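Local coordinates for secreted protein (Streptomyces lividans TK24, PDB 5LXZ), which probably acts as a secreted copper-radical oxidase of the galactose oxidase-like AA5 family, binding copper, at residues A[56-60]-A[71-77]. The protein carries 1 engineered substitution. Numbering follows the deposited sequence.
Sequences QYDTR and KVPTPSD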
loop_
_atom_site.group_PDB
_atom_site.type_symbol
_atom_site.label_atom_id
_atom_site.label_comp_id
_atom_site.label_asym_id
_atom_site.label_seq_id
_atom_site.Cartn_x
_atom_site.Cartn_y
_atom_site.Cartn_z
ATOM N N GLN A 56 6.411 -12.816 -18.011
ATOM C CA GLN A 56 5.095 -12.464 -18.498
ATOM C C GLN A 56 4.481 -11.412 -17.543
ATOM O O GLN A 56 4.176 -11.739 -16.401
ATOM C CB GLN A 56 4.218 -13.723 -18.528
ATOM C CG GLN A 56 2.769 -13.458 -18.891
ATOM C CD GLN A 56 2.638 -12.779 -20.229
ATOM O OE1 GLN A 56 3.286 -13.187 -21.208
ATOM N NE2 GLN A 56 1.807 -11.734 -20.302
ATOM N N TYR A 57 4.352 -10.186 -18.031
ATOM C CA TYR A 57 3.952 -9.046 -17.196
ATOM C C TYR A 57 2.739 -8.401 -17.804
ATOM O O TYR A 57 2.674 -8.191 -19.013
ATOM C CB TYR A 57 5.057 -7.993 -17.141
ATOM C CG TYR A 57 6.403 -8.525 -16.763
ATOM C CD1 TYR A 57 6.569 -9.460 -15.761
ATOM C CD2 TYR A 57 7.523 -8.093 -17.469
ATOM C CE1 TYR A 57 7.825 -9.958 -15.465
ATOM C CE2 TYR A 57 8.763 -8.543 -17.138
ATOM C CZ TYR A 57 8.926 -9.465 -16.147
ATOM O OH TYR A 57 10.167 -9.960 -15.788
ATOM N N ASP A 58 1.737 -8.108 -16.978
ATOM C CA ASP A 58 0.473 -7.656 -17.477
ATOM C C ASP A 58 -0.012 -6.348 -16.813
ATOM O O ASP A 58 0.126 -6.158 -15.598
ATOM C CB ASP A 58 -0.585 -8.754 -17.235
ATOM C CG ASP A 58 -0.487 -9.887 -18.264
ATOM O OD1 ASP A 58 -1.038 -9.743 -19.371
ATOM O OD2 ASP A 58 0.130 -10.898 -17.955
ATOM N N THR A 59 -0.593 -5.503 -17.632
ATOM C CA THR A 59 -1.310 -4.307 -17.245
ATOM C C THR A 59 -2.553 -4.209 -18.098
ATOM O O THR A 59 -2.541 -4.605 -19.277
ATOM C CB THR A 59 -0.436 -3.051 -17.484
ATOM O OG1 THR A 59 0.720 -3.149 -16.664
ATOM C CG2 THR A 59 -1.178 -1.749 -17.177
ATOM N N ARG A 60 -3.634 -3.685 -17.511
ATOM C CA ARG A 60 -4.821 -3.292 -18.243
ATOM C C ARG A 60 -5.190 -1.850 -18.034
ATOM O O ARG A 60 -4.883 -1.270 -17.005
ATOM C CB ARG A 60 -6.020 -4.153 -17.855
ATOM C CG ARG A 60 -5.783 -5.658 -17.880
ATOM C CD ARG A 60 -5.613 -6.188 -19.283
ATOM N NE ARG A 60 -5.305 -7.618 -19.193
ATOM C CZ ARG A 60 -4.118 -8.205 -19.345
ATOM N NH1 ARG A 60 -3.032 -7.534 -19.683
ATOM N NH2 ARG A 60 -4.012 -9.523 -19.182
ATOM N N LYS A 71 -5.132 -4.281 -23.082
ATOM C CA LYS A 71 -3.831 -4.603 -22.560
ATOM C C LYS A 71 -2.879 -3.468 -22.841
ATOM O O LYS A 71 -2.979 -2.791 -23.865
ATOM C CB LYS A 71 -3.292 -5.893 -23.164
ATOM C CG LYS A 71 -4.204 -7.078 -22.987
ATOM C CD LYS A 71 -3.443 -8.367 -23.218
ATOM C CE LYS A 71 -4.334 -9.543 -22.933
ATOM N NZ LYS A 71 -3.652 -10.818 -23.238
ATOM N N VAL A 72 -1.956 -3.262 -21.897
ATOM C CA VAL A 72 -0.858 -2.320 -22.032
ATOM C C VAL A 72 0.483 -3.054 -21.933
ATOM O O VAL A 72 0.724 -3.794 -21.008
ATOM C CB VAL A 72 -0.916 -1.249 -20.918
ATOM C CG1 VAL A 72 0.279 -0.316 -21.021
ATOM C CG2 VAL A 72 -2.185 -0.445 -21.048
ATOM N N PRO A 73 1.403 -2.844 -22.898
ATOM C CA PRO A 73 2.716 -3.460 -22.775
ATOM C C PRO A 73 3.417 -3.064 -21.471
ATOM O O PRO A 73 3.450 -1.862 -21.138
ATOM C CB PRO A 73 3.499 -2.897 -23.974
ATOM C CG PRO A 73 2.482 -2.388 -24.909
ATOM C CD PRO A 73 1.275 -2.015 -24.107
ATOM N N THR A 74 3.878 -4.068 -20.748
ATOM C CA THR A 74 4.430 -3.898 -19.411
ATOM C C THR A 74 5.900 -4.266 -19.455
ATOM O O THR A 74 6.238 -5.444 -19.606
ATOM C CB THR A 74 3.632 -4.716 -18.408
ATOM O OG1 THR A 74 2.266 -4.320 -18.566
ATOM C CG2 THR A 74 4.098 -4.441 -16.985
ATOM N N PRO A 75 6.789 -3.274 -19.295
ATOM C CA PRO A 75 8.214 -3.492 -19.567
ATOM C C PRO A 75 9.015 -4.226 -18.495
ATOM O O PRO A 75 10.108 -4.764 -18.782
ATOM C CB PRO A 75 8.727 -2.052 -19.734
ATOM C CG PRO A 75 7.863 -1.270 -18.799
ATOM C CD PRO A 75 6.500 -1.852 -19.035
ATOM N N SER A 76 8.512 -4.252 -17.261
ATOM C CA SER A 76 9.218 -4.846 -16.125
ATOM C C SER A 76 8.179 -5.461 -15.208
ATOM O O SER A 76 6.999 -5.215 -15.384
ATOM C CB SER A 76 9.985 -3.772 -15.311
ATOM O OG SER A 76 10.968 -3.203 -16.123
ATOM N N ASP A 77 8.645 -6.206 -14.222
ATOM C CA ASP A 77 7.732 -6.819 -13.267
ATOM C C ASP A 77 7.293 -5.784 -12.225
ATOM O O ASP A 77 7.877 -5.711 -11.144
ATOM C CB ASP A 77 8.300 -8.051 -12.580
ATOM C CG ASP A 77 7.214 -8.929 -12.033
ATOM O OD1 ASP A 77 6.063 -8.446 -12.008
ATOM O OD2 ASP A 77 7.470 -10.100 -11.662
HETATM O O HOH W 1 3.418 -6.814 -21.402
HETATM O O HOH W 2 -1.467 -11.083 -21.580
HETATM O O HOH W 3 -0.348 -6.324 -20.557
#
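R60 and K71 form the antiparallel, non-hydrogen-bonded pair where strands 58-62 and 69-71 meet at the outer edge of an antiparallel sheet, probably a blade of the galactose oxidase-like propeller; beyond them the chains part and waters fill in. V72 N donates to T59 O (3.0 Å), and R60 NH1 reaches the same oxygen from the opposite face of the carbonyl plane. Bent at chi2 (-70°), R60 turns its guanidinium back along the strand, where NH1 and NH2 both grip D58 OD1 and K71 CG lies over one face, 3.5 Å from NH1. Y24 and R25 carbonyls take NE and NH2. With an alanine here, D58 is likely to lose its salt-bridge mate and K71's methylenes the flat group they lie against. Past this pair, where the chains separate, one water joins T59 N to V72 O and another Y57 O to T74 N, while the T59 and T74 hydroxyls approach to 2.7 Å (OG1 to OG1). Y57 lays its ring over the S76-D77 peptide, D77 N sitting 3.7 Å above the ring centre, with D77 CB 3.5 Å from Y57 CE1. A further water ties K71 NZ to D58 OD1, so this carboxylate probably offsets the charge of both neighbouring cations, whose R60 NH2 and K71 NZ lie 4.3 Å apart.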